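PDB 4J3Z: mandelate racemase/muconate lactonizing enzyme from Jannaschia sp., which is probably an isomerase of the enolase superfamily, whose members abstract a proton from the carbon next to a substrate carboxylate. Local coordinates for residues Thr339-Arg351 against Gly366-Arg378. Residues are numbered along the deposited sequence; the frame is centred on the assembly and turned at random.
Sequences TPFHEALVTGRPR and GITLNDAIANAHR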
ATOM      1  N   THR D 339      29.723  37.157   5.159  1.00 28.13           N
ATOM      2  CA  THR D 339      30.978  37.589   5.759  1.00 27.59           C
ATOM      3  C   THR D 339      31.743  38.541   4.838  1.00 27.99           C
ATOM      4  O   THR D 339      31.486  38.568   3.632  1.00 28.30           O
ATOM      5  CB  THR D 339      31.904  36.398   6.051  1.00 26.70           C
ATOM      6  OG1 THR D 339      32.478  35.928   4.820  1.00 26.91           O
ATOM      7  CG2 THR D 339      31.146  35.280   6.756  1.00 25.84           C
ATOM      8  N   PRO D 340      32.688  39.328   5.406  1.00 26.63           N
ATOM      9  CA  PRO D 340      33.640  40.130   4.628  1.00 25.56           C
ATOM     10  C   PRO D 340      34.464  39.322   3.618  1.00 26.60           C
ATOM     11  O   PRO D 340      34.598  39.731   2.455  1.00 27.36           O
ATOM     12  CB  PRO D 340      34.563  40.710   5.706  1.00 25.36           C
ATOM     13  CG  PRO D 340      33.706  40.792   6.926  1.00 25.41           C
ATOM     14  CD  PRO D 340      32.779  39.612   6.854  1.00 25.37           C
ATOM     15  N   PHE D 341      35.026  38.193   4.046  1.00 26.76           N
ATOM     16  CA  PHE D 341      35.854  37.388   3.153  1.00 26.86           C
ATOM     17  C   PHE D 341      35.096  36.958   1.892  1.00 26.98           C
ATOM     18  O   PHE D 341      35.638  37.016   0.784  1.00 27.36           O
ATOM     19  CB  PHE D 341      36.432  36.178   3.878  1.00 28.15           C
ATOM     20  CG  PHE D 341      37.439  35.409   3.064  1.00 28.73           C
ATOM     21  CD1 PHE D 341      38.612  36.021   2.623  1.00 29.06           C
ATOM     22  CD2 PHE D 341      37.230  34.075   2.758  1.00 28.25           C
ATOM     23  CE1 PHE D 341      39.549  35.307   1.895  1.00 28.42           C
ATOM     24  CE2 PHE D 341      38.161  33.358   2.023  1.00 27.81           C
ATOM     25  CZ  PHE D 341      39.322  33.978   1.592  1.00 27.93           C
ATOM     26  N   HIS D 342      33.847  36.532   2.075  1.00 26.14           N
ATOM     27  CA  HIS D 342      32.925  36.297   0.971  1.00 25.55           C
ATOM     28  C   HIS D 342      32.893  37.462  -0.030  1.00 26.00           C
ATOM     29  O   HIS D 342      32.948  37.237  -1.237  1.00 26.68           O
ATOM     30  CB  HIS D 342      31.511  36.028   1.505  1.00 25.53           C
ATOM     31  CG  HIS D 342      31.301  34.627   1.994  1.00 25.55           C
ATOM     32  ND1 HIS D 342      31.438  34.272   3.318  1.00 25.72           N
ATOM     33  CD2 HIS D 342      30.952  33.496   1.336  1.00 25.94           C
ATOM     34  CE1 HIS D 342      31.194  32.979   3.456  1.00 26.02           C
ATOM     35  NE2 HIS D 342      30.891  32.487   2.269  1.00 26.69           N
ATOM     36  N   GLU D 343      32.804  38.696   0.469  1.00 25.43           N
ATOM     37  CA  GLU D 343      32.741  39.888  -0.392  1.00 25.96           C
ATOM     38  C   GLU D 343      34.125  40.368  -0.872  1.00 26.53           C
ATOM     39  O   GLU D 343      34.225  41.181  -1.792  1.00 26.10           O
ATOM     40  CB  GLU D 343      31.991  41.023   0.327  1.00 26.19           C
ATOM     41  CG  GLU D 343      31.601  42.218  -0.537  1.00 26.05           C
ATOM     42  CD  GLU D 343      30.531  41.906  -1.579  1.00 26.51           C
ATOM     43  OE1 GLU D 343      29.668  41.024  -1.348  1.00 26.33           O
ATOM     44  OE2 GLU D 343      30.543  42.572  -2.631  1.00 26.34           O
ATOM     45  N   ALA D 344      35.182  39.859  -0.246  1.00 27.06           N
ATOM     46  CA  ALA D 344      36.554  40.160  -0.664  1.00 27.35           C
ATOM     47  C   ALA D 344      37.068  39.172  -1.710  1.00 28.32           C
ATOM     48  O   ALA D 344      37.749  39.575  -2.664  1.00 28.81           O
ATOM     49  CB  ALA D 344      37.489  40.174   0.544  1.00 27.15           C
ATOM     50  N   LEU D 345      36.758  37.886  -1.526  1.00 28.28           N
ATOM     51  CA  LEU D 345      37.306  36.828  -2.395  1.00 29.11           C
ATOM     52  C   LEU D 345      36.917  37.010  -3.864  1.00 29.03           C
ATOM     53  O   LEU D 345      37.725  36.759  -4.757  1.00 30.74           O
ATOM     54  CB  LEU D 345      36.941  35.418  -1.887  1.00 29.40           C
ATOM     55  CG  LEU D 345      37.550  34.203  -2.625  1.00 30.17           C
ATOM     56  CD1 LEU D 345      39.055  34.335  -2.865  1.00 30.64           C
ATOM     57  CD2 LEU D 345      37.250  32.901  -1.902  1.00 28.56           C
ATOM     58  N   VAL D 346      35.687  37.455  -4.103  1.00 27.52           N
ATOM     59  CA  VAL D 346      35.224  37.768  -5.455  1.00 27.21           C
ATOM     60  C   VAL D 346      34.807  39.240  -5.557  1.00 26.46           C
ATOM     61  O   VAL D 346      34.610  39.903  -4.533  1.00 26.32           O
ATOM     62  CB  VAL D 346      34.044  36.857  -5.880  1.00 27.34           C
ATOM     63  CG1 VAL D 346      34.514  35.427  -6.147  1.00 27.66           C
ATOM     64  CG2 VAL D 346      32.940  36.874  -4.832  1.00 26.73           C
ATOM     65  N   THR D 347      34.705  39.761  -6.780  1.00 25.75           N
ATOM     66  CA  THR D 347      33.940  40.989  -7.008  1.00 26.51           C
ATOM     67  C   THR D 347      32.690  40.636  -7.830  1.00 27.92           C
ATOM     68  O   THR D 347      32.787  39.984  -8.871  1.00 27.57           O
ATOM     69  CB  THR D 347      34.755  42.126  -7.671  1.00 27.34           C
ATOM     70  OG1 THR D 347      34.972  41.841  -9.060  1.00 27.33           O
ATOM     71  CG2 THR D 347      36.106  42.345  -6.954  1.00 27.74           C
ATOM     72  N   GLY D 348      31.520  41.035  -7.336  1.00 28.98           N
ATOM     73  CA  GLY D 348      30.256  40.740  -8.020  1.00 29.47           C
ATOM     74  C   GLY D 348      29.275  39.910  -7.210  1.00 29.11           C
ATOM     75  O   GLY D 348      28.121  39.744  -7.600  1.00 29.21           O
ATOM     76  N   ARG D 349      29.735  39.379  -6.084  1.00 28.41           N
ATOM     77  CA  ARG D 349      28.898  38.593  -5.190  1.00 28.55           C
ATOM     78  C   ARG D 349      27.516  39.230  -4.991  1.00 29.68           C
ATOM     79  O   ARG D 349      27.422  40.434  -4.740  1.00 30.38           O
ATOM     80  CB  ARG D 349      29.585  38.451  -3.838  1.00 28.64           C
ATOM     81  CG  ARG D 349      29.011  37.362  -2.949  1.00 29.13           C
ATOM     82  CD  ARG D 349      29.610  37.426  -1.554  1.00 28.70           C
ATOM     83  NE  ARG D 349      29.061  38.551  -0.808  1.00 28.05           N
ATOM     84  CZ  ARG D 349      27.978  38.479  -0.043  1.00 28.91           C
ATOM     85  NH1 ARG D 349      27.543  39.565   0.585  1.00 28.54           N
ATOM     86  NH2 ARG D 349      27.323  37.323   0.084  1.00 28.57           N
ATOM     87  N   PRO D 350      26.440  38.424  -5.116  1.00 28.83           N
ATOM     88  CA  PRO D 350      25.108  38.925  -4.797  1.00 28.42           C
ATOM     89  C   PRO D 350      25.024  39.307  -3.317  1.00 28.86           C
ATOM     90  O   PRO D 350      25.479  38.555  -2.450  1.00 28.46           O
ATOM     91  CB  PRO D 350      24.198  37.727  -5.096  1.00 28.05           C
ATOM     92  CG  PRO D 350      24.987  36.856  -6.021  1.00 27.13           C
ATOM     93  CD  PRO D 350      26.404  37.019  -5.569  1.00 27.09           C
ATOM     94  N   ARG D 351      24.458  40.478  -3.039  1.00 30.05           N
ATOM     95  CA  ARG D 351      24.359  40.971  -1.664  1.00 30.26           C
ATOM     96  C   ARG D 351      22.943  40.821  -1.130  1.00 29.09           C
ATOM     97  O   ARG D 351      21.978  41.214  -1.789  1.00 29.64           O
ATOM     98  CB  ARG D 351      24.788  42.438  -1.574  1.00 31.25           C
ATOM     99  CG  ARG D 351      25.880  42.836  -2.549  1.00 33.28           C
ATOM    100  CD  ARG D 351      26.124  44.338  -2.551  1.00 35.62           C
ATOM    101  NE  ARG D 351      27.279  44.693  -1.728  1.00 37.83           N
ATOM    102  CZ  ARG D 351      28.034  45.779  -1.907  1.00 38.54           C
ATOM    103  NH1 ARG D 351      27.762  46.638  -2.884  1.00 38.11           N
ATOM    104  NH2 ARG D 351      29.069  46.010  -1.105  1.00 37.74           N
ATOM    105  N   GLY D 366      28.306  36.582 -12.835  1.00 27.41           N
ATOM    106  CA  GLY D 366      28.546  37.979 -12.465  1.00 26.52           C
ATOM    107  C   GLY D 366      29.652  38.119 -11.436  1.00 27.47           C
ATOM    108  O   GLY D 366      29.842  39.197 -10.861  1.00 27.32           O
ATOM    109  N   ILE D 367      30.371  37.023 -11.199  1.00 27.55           N
ATOM    110  CA  ILE D 367      31.449  36.993 -10.207  1.00 27.91           C
ATOM    111  C   ILE D 367      32.805  36.716 -10.852  1.00 28.55           C
ATOM    112  O   ILE D 367      32.965  35.766 -11.621  1.00 28.18           O
ATOM    113  CB  ILE D 367      31.176  35.983  -9.061  1.00 27.18           C
ATOM    114  CG1 ILE D 367      30.812  34.595  -9.618  1.00 27.15           C
ATOM    115  CG2 ILE D 367      30.065  36.501  -8.156  1.00 25.94           C
ATOM    116  CD1 ILE D 367      30.752  33.493  -8.582  1.00 25.17           C
ATOM    117  N   THR D 368      33.769  37.580 -10.557  1.00 28.91           N
ATOM    118  CA  THR D 368      35.153  37.347 -10.943  1.00 28.60           C
ATOM    119  C   THR D 368      35.904  36.985  -9.667  1.00 27.65           C
ATOM    120  O   THR D 368      35.566  37.472  -8.590  1.00 27.21           O
ATOM    121  CB  THR D 368      35.761  38.600 -11.612  1.00 30.15           C
ATOM    122  OG1 THR D 368      34.925  39.013 -12.700  1.00 31.29           O
ATOM    123  CG2 THR D 368      37.160  38.335 -12.155  1.00 30.01           C
ATOM    124  N   LEU D 369      36.890  36.099  -9.779  1.00 26.75           N
ATOM    125  CA  LEU D 369      37.794  35.835  -8.672  1.00 25.56           C
ATOM    126  C   LEU D 369      38.868  36.918  -8.629  1.00 27.52           C
ATOM    127  O   LEU D 369      39.181  37.520  -9.653  1.00 26.78           O
ATOM    128  CB  LEU D 369      38.420  34.449  -8.811  1.00 24.03           C
ATOM    129  CG  LEU D 369      39.198  33.899  -7.616  1.00 23.46           C
ATOM    130  CD1 LEU D 369      38.278  33.493  -6.476  1.00 23.02           C
ATOM    131  CD2 LEU D 369      40.062  32.734  -8.049  1.00 23.18           C
ATOM    132  N   ASN D 370      39.401  37.177  -7.433  1.00 30.14           N
ATOM    133  CA  ASN D 370      40.535  38.087  -7.245  1.00 29.75           C
ATOM    134  C   ASN D 370      41.720  37.246  -6.814  1.00 29.73           C
ATOM    135  O   ASN D 370      41.773  36.765  -5.673  1.00 30.04           O
ATOM    136  CB  ASN D 370      40.242  39.126  -6.154  1.00 30.13           C
ATOM    137  CG  ASN D 370      38.907  39.821  -6.341  1.00 30.61           C
ATOM    138  OD1 ASN D 370      38.565  40.261  -7.435  1.00 31.11           O
ATOM    139  ND2 ASN D 370      38.154  39.943  -5.256  1.00 30.58           N
ATOM    140  N   ASP D 371      42.670  37.074  -7.725  1.00 29.41           N
ATOM    141  CA  ASP D 371      43.787  36.150  -7.518  1.00 29.23           C
ATOM    142  C   ASP D 371      44.587  36.381  -6.227  1.00 30.54           C
ATOM    143  O   ASP D 371      44.904  35.423  -5.500  1.00 32.04           O
ATOM    144  CB  ASP D 371      44.696  36.135  -8.749  1.00 28.67           C
ATOM    145  CG  ASP D 371      44.140  35.269  -9.887  1.00 28.13           C
ATOM    146  OD1 ASP D 371      43.211  34.465  -9.652  1.00 27.91           O
ATOM    147  OD2 ASP D 371      44.648  35.386 -11.020  1.00 27.34           O
ATOM    148  N   ALA D 372      44.892  37.645  -5.934  1.00 29.76           N
ATOM    149  CA  ALA D 372      45.702  37.999  -4.771  1.00 29.77           C
ATOM    150  C   ALA D 372      45.065  37.545  -3.453  1.00 31.19           C
ATOM    151  O   ALA D 372      45.742  36.980  -2.598  1.00 33.17           O
ATOM    152  CB  ALA D 372      45.988  39.494  -4.759  1.00 29.86           C
ATOM    153  N   ILE D 373      43.761  37.781  -3.305  1.00 30.58           N
ATOM    154  CA  ILE D 373      42.992  37.300  -2.155  1.00 28.93           C
ATOM    155  C   ILE D 373      42.997  35.779  -2.098  1.00 30.11           C
ATOM    156  O   ILE D 373      43.287  35.183  -1.054  1.00 30.17           O
ATOM    157  CB  ILE D 373      41.542  37.840  -2.189  1.00 28.30           C
ATOM    158  CG1 ILE D 373      41.541  39.376  -2.131  1.00 27.32           C
ATOM    159  CG2 ILE D 373      40.708  37.269  -1.044  1.00 28.68           C
ATOM    160  CD1 ILE D 373      42.251  39.969  -0.924  1.00 25.90           C
ATOM    161  N   ALA D 374      42.689  35.160  -3.236  1.00 31.56           N
ATOM    162  CA  ALA D 374      42.717  33.708  -3.377  1.00 31.37           C
ATOM    163  C   ALA D 374      44.013  33.120  -2.836  1.00 31.83           C
ATOM    164  O   ALA D 374      43.983  32.323  -1.904  1.00 32.45           O
ATOM    165  CB  ALA D 374      42.516  33.311  -4.842  1.00 31.52           C
ATOM    166  N   ASN D 375      45.144  33.527  -3.415  1.00 33.21           N
ATOM    167  CA  ASN D 375      46.453  32.931  -3.107  1.00 33.66           C
ATOM    168  C   ASN D 375      46.931  33.162  -1.674  1.00 33.56           C
ATOM    169  O   ASN D 375      47.388  32.226  -1.011  1.00 34.30           O
ATOM    170  CB  ASN D 375      47.511  33.383  -4.128  1.00 35.78           C
ATOM    171  CG  ASN D 375      47.233  32.851  -5.532  1.00 37.88           C
ATOM    172  OD1 ASN D 375      46.701  31.742  -5.704  1.00 37.88           O
ATOM    173  ND2 ASN D 375      47.596  33.636  -6.542  1.00 36.95           N
ATOM    174  N   ALA D 376      46.811  34.402  -1.197  1.00 32.37           N
ATOM    175  CA  ALA D 376      47.178  34.752   0.181  1.00 31.71           C
ATOM    176  C   ALA D 376      46.489  33.869   1.226  1.00 30.82           C
ATOM    177  O   ALA D 376      47.009  33.669   2.328  1.00 29.17           O
ATOM    178  CB  ALA D 376      46.869  36.222   0.447  1.00 33.00           C
ATOM    179  N   HIS D 377      45.316  33.346   0.872  1.00 32.75           N
ATOM    180  CA  HIS D 377      44.539  32.482   1.764  1.00 32.43           C
ATOM    181  C   HIS D 377      44.572  30.999   1.392  1.00 35.04           C
ATOM    182  O   HIS D 377      43.744  30.225   1.885  1.00 36.88           O
ATOM    183  CB  HIS D 377      43.086  32.940   1.792  1.00 30.81           C
ATOM    184  CG  HIS D 377      42.854  34.189   2.579  1.00 30.22           C
ATOM    185  ND1 HIS D 377      42.987  35.449   2.038  1.00 29.71           N
ATOM    186  CD2 HIS D 377      42.460  34.370   3.863  1.00 29.27           C
ATOM    187  CE1 HIS D 377      42.699  36.353   2.957  1.00 28.69           C
ATOM    188  NE2 HIS D 377      42.376  35.723   4.074  1.00 27.81           N
ATOM    189  N   ARG D 378      45.506  30.598   0.530  1.00 35.17           N
ATOM    190  CA  ARG D 378      45.593  29.201   0.093  1.00 35.98           C
ATOM    191  C   ARG D 378      45.694  28.209   1.255  1.00 39.35           C
ATOM    192  O   ARG D 378      46.379  28.461   2.254  1.00 38.96           O
ATOM    193  CB  ARG D 378      46.727  28.994  -0.918  1.00 36.06           C
ATOM    194  CG  ARG D 378      48.112  28.895  -0.314  1.00 38.25           C
ATOM    195  CD  ARG D 378      49.173  29.371  -1.290  1.00 40.34           C
ATOM    196  NE  ARG D 378      50.429  29.646  -0.600  1.00 40.85           N
ATOM    197  CZ  ARG D 378      50.738  30.808  -0.028  1.00 41.62           C
ATOM    198  NH1 ARG D 378      49.885  31.824  -0.056  1.00 41.72           N
ATOM    199  NH2 ARG D 378      51.908  30.953   0.581  1.00 41.38           N
TER
HETATM  200  O   HOH W   1      33.548  40.978 -11.873  1.00 23.14           O
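Thr-347 and Thr-368 form the hydrogen-bonded pair of a minimal antiparallel sheet, illustrating how so short a strand pairing can join two short helices. The N-H of Thr-347 reaches Thr-368 O at 3.0 Å, and the return bond from Thr-368 N to Thr-347 O is nearly straight (170°). Their side chains lie side by side on one face, where a water donates to Thr-347 O and sits 2.5 Å from Thr-368 OG1.

Just past Leu-369, Asn-370 continues the polar pairing. Its backbone N donates to Leu-345 O, while its ND2 gives a short but bent 2.6 Å bond to Ala-344 O, which lies in the amide plane; the successive carbonyls of Ala-344 and Leu-345 are thus engaged.

Apolar side chains pack between helix 340-345 and residues 369-374. Leu-345 CD1 meets Leu-369 CD1, Ile-373 CG2 and Ala-374 CB. Phe-341, its CG anti to the backbone N (chi1 -172°), sets CE1 over the centre of one His-377 ring face, the planes inclined at 47°; a bond from His-377 ND1 to Ile-373 O limits that ring's rotation.

Strands 4-12 and 24-31 pack against Leu-345 and Leu-369, whereas helix 315-327 receives Val-346 and Ile-367, placing this contact between the N-terminal sheet and the barrel domain.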